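Local coordinates for protein fusarinine C esterase sidJ (Aspergillus fumigatus, PDB 6GUP) that hydrolyses the siderophore fusarinine C to fusarinine with release of its iron, acting as a homodimeric alpha/beta-hydrolase, at residues 45-50 with 120-125; 128-133 with 250-255; 178-183 with 222-227; 197-202 with 212-217; 297-302 with 319-324. All blocks are in the same frame, centred on the assembly; numbering follows the deposited sequence.

Contact 1: 45-50 with 120-125; sequences LGDGLA and MGHSTG
L45 and T124 are tied together beside what is probably the nucleophile elbow of an alpha/beta-hydrolase. Segment 120-125 carries the end of strand 117-122 and the sharp GxSxG turn into helix 125-134, while 45-50 belongs to the loop that follows the neighbouring strand 37-42.

One hydrogen bond crosses the contact. The backbone N of L45 donates to OG1 of T124 over 2.8 Å, and the N-H...O angle of 166° makes it nearly straight. A chi1 of 56° sets OG1 between the backbone N and the carbonyl carbon of T124, where it faces the loop. The side chain of L45 leads elsewhere: its CB lies 3.7 Å from T124 OG1, but the branched end runs off toward H85.

Two type II' turns shape the partners. In the first, N of A50 bonds to O of D47 at 3.2 Å; in the second, N of G125 bonds to O of H122 at 2.9 Å. The latter turn holds S123 at a strained positive phi (55°), with its OG hydrogen-bonded to H327, consistent with a Ser-His-Asp triad completed by D286. In this fold the residue after the nucleophile and the loop after strand 37-42 commonly border the oxyanion hole, so this is a plausible neighbourhood for it, although the L45 N-H is already given to T124.

The remaining approach is looser. H122 ND1 hydrogen-bonds to Q163 OE1 and D47 OD2 to T51 OG1, and that same OD2 stands at the edge of the imidazole, near its plane, 4.3 Å from H122 CD2.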
# COMPACT_ATOMS: atom_id res chain seq x y z
N LEU A 45 -2.09 3.10 10.66
CA LEU A 45 -3.15 2.70 9.73
C LEU A 45 -3.01 3.47 8.42
O LEU A 45 -3.02 4.71 8.42
CB LEU A 45 -4.54 2.95 10.33
CG LEU A 45 -5.76 2.60 9.47
CD1 LEU A 45 -5.85 1.10 9.24
CD2 LEU A 45 -7.04 3.11 10.10
N GLY A 46 -2.87 2.74 7.32
CA GLY A 46 -2.69 3.33 5.99
C GLY A 46 -1.25 3.67 5.61
O GLY A 46 -1.04 4.35 4.60
N ASP A 47 -0.27 3.20 6.38
CA ASP A 47 1.14 3.48 6.10
C ASP A 47 1.71 2.54 5.04
O ASP A 47 2.28 3.00 4.04
CB ASP A 47 1.99 3.39 7.38
CG ASP A 47 1.77 4.56 8.33
OD1 ASP A 47 0.81 5.34 8.14
OD2 ASP A 47 2.57 4.69 9.28
N GLY A 48 1.57 1.23 5.26
CA GLY A 48 2.19 0.22 4.40
C GLY A 48 3.69 0.17 4.66
O GLY A 48 4.11 0.03 5.81
N LEU A 49 4.49 0.30 3.60
CA LEU A 49 5.95 0.41 3.72
C LEU A 49 6.44 1.87 3.82
O LEU A 49 7.65 2.11 3.90
CB LEU A 49 6.64 -0.27 2.54
CG LEU A 49 6.20 -1.69 2.16
CD1 LEU A 49 7.04 -2.20 1.00
CD2 LEU A 49 6.30 -2.65 3.34
N ALA A 50 5.51 2.83 3.83
CA ALA A 50 5.85 4.26 3.70
C ALA A 50 6.14 5.00 5.01
O ALA A 50 6.34 6.22 4.99
CB ALA A 50 4.74 4.97 2.94
N MET A 120 6.64 -4.94 16.83
CA MET A 120 6.66 -3.54 17.24
C MET A 120 5.54 -2.77 16.53
O MET A 120 5.39 -2.88 15.32
CB MET A 120 8.01 -2.91 16.92
CG MET A 120 8.15 -1.47 17.40
SD MET A 120 9.87 -0.93 17.47
CE MET A 120 9.66 0.73 18.11
N GLY A 121 4.78 -2.00 17.31
CA GLY A 121 3.72 -1.14 16.79
C GLY A 121 4.11 0.32 16.92
O GLY A 121 4.64 0.74 17.95
N HIS A 122 3.84 1.09 15.86
CA HIS A 122 4.12 2.52 15.82
C HIS A 122 2.82 3.27 15.59
O HIS A 122 2.07 2.94 14.66
CB HIS A 122 5.13 2.81 14.70
CG HIS A 122 5.13 4.23 14.21
ND1 HIS A 122 5.83 5.24 14.84
CD2 HIS A 122 4.52 4.81 13.15
CE1 HIS A 122 5.65 6.37 14.19
NE2 HIS A 122 4.86 6.14 13.16
N SER A 123 2.55 4.26 16.45
CA SER A 123 1.31 5.04 16.41
C SER A 123 0.09 4.10 16.50
O SER A 123 0.00 3.31 17.45
CB SER A 123 1.29 5.97 15.19
OG SER A 123 0.11 6.75 15.16
N THR A 124 -0.82 4.16 15.53
CA THR A 124 -2.01 3.29 15.52
C THR A 124 -1.72 1.82 15.17
O THR A 124 -2.60 0.98 15.31
CB THR A 124 -3.09 3.83 14.56
OG1 THR A 124 -2.53 3.99 13.25
CG2 THR A 124 -3.61 5.18 15.05
N GLY A 125 -0.49 1.53 14.73
CA GLY A 125 -0.01 0.14 14.63
C GLY A 125 0.07 -0.58 15.96
O GLY A 125 0.05 -1.81 16.00

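Contact 2: 128-133 with 250-255; sequences CVLHYL and DLFSSD
L130 projects from its helix toward the loop 250-255 and runs alongside L251 and F252, which point back the other way. One methyl does all the close touching. CD2 of L130 lies 3.7 Å from CE1 of F252, coming at the phenyl ring obliquely, and 4.1 Å from CB of L251. With CG anti to the backbone N, chi1 -178°, the leucine extends out from the helix far enough to reach both neighbours, although the nearest CA atoms, those of L130 and L251, remain 8.3 Å apart.

Within the loop the two partners are already packed on each other: CB of L251 sits 3.9 Å above the plane of the F252 ring, over its centre. The ring thus has L251 on one face and the leucine methyl near its CE1 corner. In the alpha/beta-hydrolase fold, helix 125-134 is the one that follows the probable nucleophile, and 250-255 belongs to the long insertion between strands 159-163 and 278-283, where such enzymes commonly carry their cap; between the two segments the packing is buried and apolar.

Further neighbours surround these side chains. F252 also touches S126 and Q127 of the helix and M162 of strand 159-163, and its ring meets that of W302 with the planes inclined by about 55°. L130 in turn packs on F265, while L251 reaches T264 and Q127.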
# COMPACT_ATOMS: atom_id res chain seq x y z
N CYS A 128 -2.91 -2.88 16.58
CA CYS A 128 -2.70 -4.22 16.02
C CYS A 128 -1.91 -5.14 16.96
O CYS A 128 -2.19 -6.33 17.03
CB CYS A 128 -1.98 -4.14 14.66
SG CYS A 128 -2.73 -2.99 13.49
N VAL A 129 -0.93 -4.57 17.67
CA VAL A 129 -0.10 -5.33 18.61
C VAL A 129 -0.94 -5.83 19.80
O VAL A 129 -0.92 -7.02 20.10
CB VAL A 129 1.11 -4.50 19.12
CG1 VAL A 129 1.90 -5.25 20.19
CG2 VAL A 129 2.02 -4.13 17.96
N LEU A 130 -1.67 -4.92 20.44
CA LEU A 130 -2.53 -5.28 21.58
C LEU A 130 -3.69 -6.19 21.17
O LEU A 130 -4.06 -7.09 21.92
CB LEU A 130 -3.06 -4.02 22.29
CG LEU A 130 -3.94 -4.20 23.54
CD1 LEU A 130 -3.30 -5.12 24.57
CD2 LEU A 130 -4.25 -2.85 24.16
N HIS A 131 -4.25 -5.95 19.99
CA HIS A 131 -5.33 -6.78 19.44
C HIS A 131 -4.83 -8.19 19.11
O HIS A 131 -5.53 -9.17 19.38
CB HIS A 131 -5.92 -6.12 18.19
CG HIS A 131 -7.26 -6.64 17.79
ND1 HIS A 131 -8.44 -6.02 18.17
CD2 HIS A 131 -7.63 -7.68 17.01
CE1 HIS A 131 -9.46 -6.68 17.66
NE2 HIS A 131 -9.00 -7.69 16.95
N TYR A 132 -3.62 -8.29 18.55
CA TYR A 132 -2.96 -9.58 18.31
C TYR A 132 -2.84 -10.40 19.60
O TYR A 132 -3.13 -11.60 19.60
CB TYR A 132 -1.56 -9.36 17.69
CG TYR A 132 -0.85 -10.62 17.24
CD1 TYR A 132 -0.13 -11.41 18.14
CD2 TYR A 132 -0.86 -11.00 15.89
CE1 TYR A 132 0.53 -12.55 17.72
CE2 TYR A 132 -0.20 -12.15 15.47
CZ TYR A 132 0.50 -12.92 16.38
OH TYR A 132 1.15 -14.05 15.97
N LEU A 133 -2.43 -9.74 20.68
CA LEU A 133 -2.18 -10.41 21.96
C LEU A 133 -3.43 -10.68 22.81
O LEU A 133 -3.46 -11.67 23.54
CB LEU A 133 -1.19 -9.58 22.80
CG LEU A 133 0.22 -9.44 22.23
CD1 LEU A 133 1.03 -8.45 23.07
CD2 LEU A 133 0.93 -10.78 22.16
N ASP A 250 -10.63 2.27 20.22
CA ASP A 250 -10.39 2.98 21.48
C ASP A 250 -9.82 2.05 22.56
O ASP A 250 -10.52 1.67 23.51
CB ASP A 250 -11.69 3.67 21.93
CG ASP A 250 -11.47 4.68 23.04
OD1 ASP A 250 -10.33 5.19 23.18
OD2 ASP A 250 -12.43 4.98 23.77
N LEU A 251 -8.55 1.70 22.40
CA LEU A 251 -7.82 0.85 23.34
C LEU A 251 -7.01 1.67 24.35
O LEU A 251 -6.76 1.19 25.46
CB LEU A 251 -6.87 -0.09 22.58
CG LEU A 251 -7.52 -1.11 21.64
CD1 LEU A 251 -6.49 -1.71 20.70
CD2 LEU A 251 -8.24 -2.20 22.42
N PHE A 252 -6.61 2.89 23.98
CA PHE A 252 -5.61 3.66 24.72
C PHE A 252 -6.11 4.96 25.36
O PHE A 252 -5.30 5.80 25.75
CB PHE A 252 -4.42 3.95 23.79
CG PHE A 252 -3.86 2.73 23.11
CD1 PHE A 252 -3.41 1.65 23.86
CD2 PHE A 252 -3.76 2.66 21.72
CE1 PHE A 252 -2.89 0.52 23.25
CE2 PHE A 252 -3.24 1.53 21.10
CZ PHE A 252 -2.81 0.46 21.87
N SER A 253 -7.43 5.13 25.49
CA SER A 253 -8.00 6.31 26.15
C SER A 253 -7.74 6.28 27.66
O SER A 253 -7.82 5.23 28.29
CB SER A 253 -9.50 6.45 25.89
OG SER A 253 -9.73 7.08 24.64
N SER A 254 -7.43 7.45 28.21
CA SER A 254 -7.06 7.59 29.62
C SER A 254 -8.22 7.42 30.61
O SER A 254 -7.98 7.14 31.78
CB SER A 254 -6.39 8.95 29.86
OG SER A 254 -7.30 10.02 29.66
N ASP A 255 -9.46 7.57 30.14
CA ASP A 255 -10.65 7.44 31.00
C ASP A 255 -11.35 6.07 30.92
O ASP A 255 -12.48 5.93 31.40
CB ASP A 255 -11.64 8.59 30.73
CG ASP A 255 -12.22 8.57 29.32
OD1 ASP A 255 -11.62 7.94 28.42
OD2 ASP A 255 -13.29 9.19 29.11

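Contact 3: 178-183 with 222-227; sequences EGLGDR and VYPAHT
The CA atoms of L180 and V222, the nearest pair, are 7.2 Å apart, where two turns meet near the ends of helices 168-178 and 216-222. A single leucine bridges the gap. CG of L180 stands anti to the backbone N, chi1 178°, which carries the CD2 methyl out over the main chain of 222-224. There it lies 4.1 Å from N of P224 and 4.3 Å from CD of the same ring, a loose apolar approach to a peptide that, at proline, has no N-H to offer. V222 and Y223 direct their side chains away from the leucine: V222 packs on F192 and L195, while the Y223 ring takes CB of A225 against one face, 3.5 Å above its plane, and carbonyl O of T227 at its edge.

The leucine is presented by a tight turn. G179, just after helix 168-178, leaves the helical path with positive phi, and L180 to R183 then form a type II' turn closed by two backbone bonds, from N of L180 to O of R183 at 2.9 Å and from N of R183 to O of L180 at 3.2 Å. In the partner segment Y223 to H226 make a type I turn, with N of H226 bonded to O of Y223 at 3.0 Å.

L180 also touches V175 and I188, so its side chain lies among helices 168-178 and 185-205 and the end of 216-222. Such a helical insertion, with Y223 and P224 near the probable active site, is typical of the cap of alpha/beta-hydrolases.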
# COMPACT_ATOMS: atom_id res chain seq x y z
N GLU A 178 -7.43 22.81 21.26
CA GLU A 178 -6.26 23.66 20.95
C GLU A 178 -6.06 24.05 19.48
O GLU A 178 -5.34 25.01 19.20
CB GLU A 178 -4.99 22.96 21.43
CG GLU A 178 -4.85 22.86 22.94
CD GLU A 178 -4.71 24.20 23.63
OE1 GLU A 178 -4.04 25.11 23.07
OE2 GLU A 178 -5.26 24.36 24.74
N GLY A 179 -6.68 23.32 18.55
CA GLY A 179 -6.46 23.51 17.11
C GLY A 179 -5.49 22.49 16.54
O GLY A 179 -5.04 21.58 17.24
N LEU A 180 -5.18 22.65 15.25
CA LEU A 180 -4.27 21.75 14.53
C LEU A 180 -3.63 22.47 13.35
O LEU A 180 -4.32 22.86 12.41
CB LEU A 180 -5.03 20.50 14.05
CG LEU A 180 -4.28 19.45 13.22
CD1 LEU A 180 -3.07 18.90 13.96
CD2 LEU A 180 -5.21 18.32 12.83
N GLY A 181 -2.31 22.64 13.40
CA GLY A 181 -1.56 23.34 12.35
C GLY A 181 -1.83 24.83 12.37
O GLY A 181 -1.70 25.47 13.42
N ASP A 182 -2.22 25.38 11.22
CA ASP A 182 -2.65 26.78 11.12
C ASP A 182 -4.04 27.02 11.73
O ASP A 182 -4.36 28.15 12.11
CB ASP A 182 -2.66 27.24 9.66
CG ASP A 182 -1.28 27.30 9.05
OD1 ASP A 182 -0.43 28.07 9.57
OD2 ASP A 182 -1.03 26.60 8.05
N ARG A 183 -4.85 25.97 11.82
CA ARG A 183 -6.27 26.09 12.12
C ARG A 183 -6.53 26.15 13.62
O ARG A 183 -6.04 25.31 14.37
CB ARG A 183 -7.03 24.89 11.53
CG ARG A 183 -6.76 24.59 10.06
CD ARG A 183 -7.61 25.41 9.12
NE ARG A 183 -7.34 25.03 7.73
CZ ARG A 183 -8.19 25.14 6.71
NH1 ARG A 183 -9.42 25.62 6.86
NH2 ARG A 183 -7.79 24.74 5.50
N VAL A 222 -9.50 18.01 11.19
CA VAL A 222 -9.71 17.48 12.53
C VAL A 222 -8.91 16.20 12.84
O VAL A 222 -8.73 15.88 14.02
CB VAL A 222 -11.22 17.26 12.83
CG1 VAL A 222 -11.82 16.13 12.00
CG2 VAL A 222 -11.44 17.01 14.32
N TYR A 223 -8.44 15.49 11.81
CA TYR A 223 -7.77 14.21 12.02
C TYR A 223 -6.25 14.29 11.78
O TYR A 223 -5.82 14.40 10.63
CB TYR A 223 -8.43 13.13 11.16
CG TYR A 223 -8.13 11.70 11.59
CD1 TYR A 223 -8.03 11.35 12.95
CD2 TYR A 223 -7.98 10.69 10.65
CE1 TYR A 223 -7.76 10.05 13.34
CE2 TYR A 223 -7.72 9.38 11.04
CZ TYR A 223 -7.61 9.07 12.38
OH TYR A 223 -7.35 7.77 12.76
N PRO A 224 -5.45 14.26 12.87
CA PRO A 224 -3.98 14.28 12.84
C PRO A 224 -3.32 13.23 11.94
O PRO A 224 -2.31 13.52 11.30
CB PRO A 224 -3.59 14.01 14.29
CG PRO A 224 -4.72 14.53 15.08
CD PRO A 224 -5.95 14.30 14.26
N ALA A 225 -3.89 12.03 11.91
CA ALA A 225 -3.40 10.95 11.04
C ALA A 225 -3.49 11.31 9.55
O ALA A 225 -2.67 10.84 8.76
CB ALA A 225 -4.16 9.66 11.31
N HIS A 226 -4.48 12.13 9.19
CA HIS A 226 -4.63 12.67 7.83
C HIS A 226 -4.86 11.56 6.79
O HIS A 226 -4.35 11.61 5.67
CB HIS A 226 -3.42 13.54 7.46
CG HIS A 226 -3.68 14.53 6.36
ND1 HIS A 226 -4.18 14.17 5.13
CD2 HIS A 226 -3.47 15.87 6.30
CE1 HIS A 226 -4.28 15.24 4.37
NE2 HIS A 226 -3.86 16.28 5.05
N THR A 227 -5.64 10.55 7.19
CA THR A 227 -6.00 9.43 6.32
C THR A 227 -7.49 9.57 6.00
O THR A 227 -8.23 10.15 6.80
CB THR A 227 -5.65 8.06 6.97
OG1 THR A 227 -6.00 6.98 6.10
CG2 THR A 227 -6.35 7.85 8.30

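Contact 4: 197-202 with 212-217; sequences SMAREA and VLLPLA
M198, A199 and A202 line one side of helix 185-205 and pack on V212, L214 and P215, where strand 211-213 gives way to helix 216-222. Helix 185-205 thus meets the end of that strand and the link into the next helix, within the helical insertion of an alpha/beta-hydrolase and remote from the centre of the chain.

The packed side is wholly apolar. M198 and L214 lie flank to flank, pointing opposite ways, and CD2 of L214 is touched twice along the way, at 3.9 Å by CB of M198 and at 3.9 Å by CE of M198. A bend at chi3 of 70° curls the methionine's end round toward the proline, leaving CE 3.7 Å from CD of P215, at the start of the next helix. A199 is the less intimate neighbour, its CB 4.3 Å from CD1 of L214. Helix 231-238 also packs here: F234 meets both A199 and L214, and A231 meets A202.

The other side is quite different. S197, R200 and E201 occupy the exposed flank of the helix and make no contact with 212-217, while L216 and A217 are also exposed. L213, turned from the helix, packs on L213 of the second subunit, and the short strand 211-213 pairs antiparallel with a strand there, a small sheet of its own across the dimer.

At the strand end of the packed side, CB of A202 lies 3.8 Å from CG2 of V212.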
# COMPACT_ATOMS: atom_id res chain seq x y z
N SER A 197 -22.67 15.09 11.86
CA SER A 197 -24.01 15.11 11.26
C SER A 197 -24.10 14.33 9.95
O SER A 197 -25.08 13.62 9.71
CB SER A 197 -24.46 16.56 11.04
OG SER A 197 -25.75 16.62 10.44
N MET A 198 -23.07 14.46 9.11
CA MET A 198 -22.94 13.67 7.88
C MET A 198 -22.77 12.18 8.18
O MET A 198 -23.42 11.34 7.56
CB MET A 198 -21.74 14.13 7.05
CG MET A 198 -21.93 15.46 6.35
SD MET A 198 -20.39 16.06 5.64
CE MET A 198 -20.18 14.89 4.30
N ALA A 199 -21.89 11.88 9.13
CA ALA A 199 -21.56 10.50 9.50
C ALA A 199 -22.73 9.76 10.14
O ALA A 199 -22.93 8.57 9.88
CB ALA A 199 -20.35 10.47 10.41
N ARG A 200 -23.50 10.45 10.99
CA ARG A 200 -24.70 9.88 11.60
C ARG A 200 -25.80 9.61 10.57
O ARG A 200 -26.46 8.57 10.64
CB ARG A 200 -25.26 10.79 12.69
CG ARG A 200 -24.34 10.98 13.89
CD ARG A 200 -25.09 11.58 15.07
NE ARG A 200 -24.36 12.63 15.77
CZ ARG A 200 -24.84 13.34 16.79
NH1 ARG A 200 -26.07 13.11 17.25
NH2 ARG A 200 -24.09 14.28 17.35
N GLU A 201 -25.98 10.54 9.64
CA GLU A 201 -26.96 10.40 8.56
C GLU A 201 -26.63 9.20 7.66
O GLU A 201 -27.54 8.46 7.28
CB GLU A 201 -27.01 11.69 7.73
CG GLU A 201 -28.16 11.76 6.72
CD GLU A 201 -27.74 11.51 5.28
OE1 GLU A 201 -26.72 12.09 4.84
OE2 GLU A 201 -28.43 10.75 4.58
N ALA A 202 -25.35 9.02 7.36
CA ALA A 202 -24.89 7.88 6.55
C ALA A 202 -25.08 6.54 7.26
O ALA A 202 -25.46 5.56 6.63
CB ALA A 202 -23.43 8.06 6.17
N VAL A 212 -19.86 5.43 2.95
CA VAL A 212 -19.86 6.83 2.54
C VAL A 212 -18.55 7.44 3.01
O VAL A 212 -18.34 7.65 4.21
CB VAL A 212 -21.06 7.60 3.15
CG1 VAL A 212 -21.04 9.06 2.72
CG2 VAL A 212 -22.37 6.95 2.74
N LEU A 213 -17.65 7.72 2.06
CA LEU A 213 -16.37 8.35 2.36
C LEU A 213 -16.60 9.84 2.56
O LEU A 213 -17.15 10.52 1.68
CB LEU A 213 -15.36 8.13 1.23
CG LEU A 213 -15.07 6.68 0.82
CD1 LEU A 213 -13.99 6.69 -0.26
CD2 LEU A 213 -14.65 5.81 1.99
N LEU A 214 -16.18 10.35 3.72
CA LEU A 214 -16.33 11.77 4.04
C LEU A 214 -15.23 12.56 3.32
O LEU A 214 -14.18 12.00 3.01
CB LEU A 214 -16.26 11.99 5.55
CG LEU A 214 -17.32 11.24 6.37
CD1 LEU A 214 -17.00 11.30 7.86
CD2 LEU A 214 -18.72 11.77 6.11
N PRO A 215 -15.48 13.86 3.06
CA PRO A 215 -14.50 14.65 2.29
C PRO A 215 -13.16 14.79 2.99
O PRO A 215 -13.11 15.09 4.19
CB PRO A 215 -15.18 16.03 2.15
CG PRO A 215 -16.61 15.81 2.48
CD PRO A 215 -16.63 14.68 3.47
N LEU A 216 -12.08 14.56 2.25
CA LEU A 216 -10.72 14.64 2.78
C LEU A 216 -10.39 16.08 3.20
O LEU A 216 -9.73 16.29 4.21
CB LEU A 216 -9.71 14.12 1.74
CG LEU A 216 -8.32 13.62 2.16
CD1 LEU A 216 -7.42 14.74 2.65
CD2 LEU A 216 -8.38 12.49 3.18
N ALA A 217 -10.89 17.06 2.44
CA ALA A 217 -10.76 18.48 2.78
C ALA A 217 -11.21 18.77 4.22
O ALA A 217 -10.53 19.50 4.94
CB ALA A 217 -11.56 19.34 1.81

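Contact 5: 297-302 with 319-324; sequences TLLSRW and SGIIPN
A chi1 of -76° and an extended chi2 stretch L299 away from its helix and lay its CD1 methyl against the backbone of G320. Across the gap, chi1 of -60° in I321 turns CG1 anti to the carbonyl carbon and back toward the leucine. CD1 of L299 consequently serves two partners, lying 3.7 Å from CA of G320 and 3.8 Å from CG1 of I321. The glycine offers bare main chain, and the leucine methyl comes in beside its CA and C atoms.

Helix 295-307 is the connection of a beta-alpha-beta unit, leaving parallel strand 278-283 and returning into 320-322, the edge strand of the sheet within this chain. Within the two segments, L299 is the helix residue that meets the returning strand, and it touches V280 and F282 of the departing strand as well. I321 in turn reaches K295 and D296 at the start of the helix.

On the helix, O of T297 is approached by two donors from the same face of its plane. N of R301 gives the helical bond at 3.0 Å; OG of S300 comes to 2.7 Å, from a position tilted 34° out of the carbonyl plane. That hydroxyl has O of D296 as a second partner, so its one proton has two carbonyls to serve. The neighbouring W302 stacks its ring with F265.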
# COMPACT_ATOMS: atom_id res chain seq x y z
N THR A 297 0.19 8.07 35.25
CA THR A 297 -0.97 7.32 35.73
C THR A 297 -1.43 6.32 34.67
O THR A 297 -1.73 5.17 35.00
CB THR A 297 -2.15 8.26 36.09
OG1 THR A 297 -1.71 9.22 37.06
CG2 THR A 297 -3.34 7.48 36.66
N LEU A 298 -1.46 6.74 33.41
CA LEU A 298 -1.90 5.89 32.30
C LEU A 298 -1.03 4.64 32.14
O LEU A 298 -1.56 3.54 31.98
CB LEU A 298 -1.95 6.68 30.99
CG LEU A 298 -2.53 6.00 29.75
CD1 LEU A 298 -3.94 5.48 30.02
CD2 LEU A 298 -2.53 6.96 28.58
N LEU A 299 0.30 4.81 32.20
CA LEU A 299 1.24 3.67 32.11
C LEU A 299 1.13 2.70 33.29
O LEU A 299 1.20 1.49 33.09
CB LEU A 299 2.70 4.15 31.98
CG LEU A 299 3.18 4.68 30.63
CD1 LEU A 299 4.66 5.04 30.70
CD2 LEU A 299 2.94 3.70 29.49
N SER A 300 0.97 3.23 34.50
CA SER A 300 0.83 2.40 35.71
C SER A 300 -0.47 1.59 35.70
O SER A 300 -0.49 0.44 36.14
CB SER A 300 0.91 3.25 36.98
OG SER A 300 -0.07 4.27 36.99
N ARG A 301 -1.55 2.19 35.19
CA ARG A 301 -2.82 1.49 35.03
C ARG A 301 -2.75 0.39 33.96
O ARG A 301 -3.35 -0.68 34.14
CB ARG A 301 -3.95 2.48 34.72
CG ARG A 301 -4.28 3.39 35.90
CD ARG A 301 -5.44 4.32 35.59
NE ARG A 301 -6.70 3.57 35.52
CZ ARG A 301 -7.57 3.57 34.50
NH1 ARG A 301 -7.39 4.30 33.40
NH2 ARG A 301 -8.66 2.81 34.61
N TRP A 302 -2.02 0.64 32.88
CA TRP A 302 -1.76 -0.40 31.87
C TRP A 302 -0.86 -1.50 32.44
O TRP A 302 -1.10 -2.68 32.19
CB TRP A 302 -1.12 0.18 30.60
CG TRP A 302 -2.02 1.09 29.80
CD1 TRP A 302 -3.35 1.33 29.99
CD2 TRP A 302 -1.63 1.85 28.65
NE1 TRP A 302 -3.81 2.21 29.04
CE2 TRP A 302 -2.78 2.54 28.20
CE3 TRP A 302 -0.43 2.02 27.95
CZ2 TRP A 302 -2.76 3.39 27.09
CZ3 TRP A 302 -0.41 2.86 26.85
CH2 TRP A 302 -1.57 3.54 26.43
N SER A 319 9.57 0.17 30.31
CA SER A 319 8.56 1.06 29.72
C SER A 319 8.59 2.42 30.40
O SER A 319 8.87 2.52 31.60
CB SER A 319 7.16 0.48 29.87
OG SER A 319 7.06 -0.80 29.28
N GLY A 320 8.28 3.46 29.64
CA GLY A 320 8.30 4.81 30.17
C GLY A 320 7.97 5.88 29.16
O GLY A 320 7.39 5.61 28.10
N ILE A 321 8.37 7.11 29.49
CA ILE A 321 8.01 8.30 28.74
C ILE A 321 9.31 8.94 28.25
O ILE A 321 10.07 9.48 29.05
CB ILE A 321 7.20 9.27 29.62
CG1 ILE A 321 5.90 8.59 30.10
CG2 ILE A 321 6.86 10.55 28.87
CD1 ILE A 321 5.15 9.34 31.17
N ILE A 322 9.55 8.87 26.94
CA ILE A 322 10.80 9.37 26.33
C ILE A 322 10.83 10.90 26.49
O ILE A 322 9.92 11.57 26.00
CB ILE A 322 10.93 9.02 24.82
CG1 ILE A 322 10.78 7.51 24.55
CG2 ILE A 322 12.26 9.51 24.27
CD1 ILE A 322 11.85 6.61 25.13
N PRO A 323 11.87 11.45 27.17
CA PRO A 323 11.93 12.91 27.36
C PRO A 323 12.00 13.70 26.05
O PRO A 323 12.78 13.34 25.16
CB PRO A 323 13.21 13.12 28.18
CG PRO A 323 13.50 11.81 28.81
CD PRO A 323 12.97 10.76 27.87
N ASN A 324 11.17 14.74 25.94
CA ASN A 324 11.15 15.67 24.79
C ASN A 324 10.75 15.06 23.43
O ASN A 324 10.83 15.75 22.42
CB ASN A 324 12.51 16.39 24.65
CG ASN A 324 12.99 17.01 25.95
OD1 ASN A 324 14.13 16.81 26.36
ND2 ASN A 324 12.11 17.76 26.61

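How the contacts relate
Contacts 1, 2 and 5 belong to or border the catalytic core, whereas contacts 3 and 4 lie in the helical insertion. Strand 117-122 of contact 1 leads through the elbow turn into helix 125-134 of contact 2; their centres are 14 Å apart, V129 packing on G121. Contact 2 touches contact 5, 15 Å away centre to centre, through S254 with L298 and R301. Along the chain, contact 4 is nested inside contact 3 and both inside contact 2; contacts 1 and 5 precede and follow that set. Contacts 3 and 4, with centres 17 Å apart, meet through H226 and L216. Contacts 1 and 4 both reach the second subunit, so core and insertion share the dimer interface.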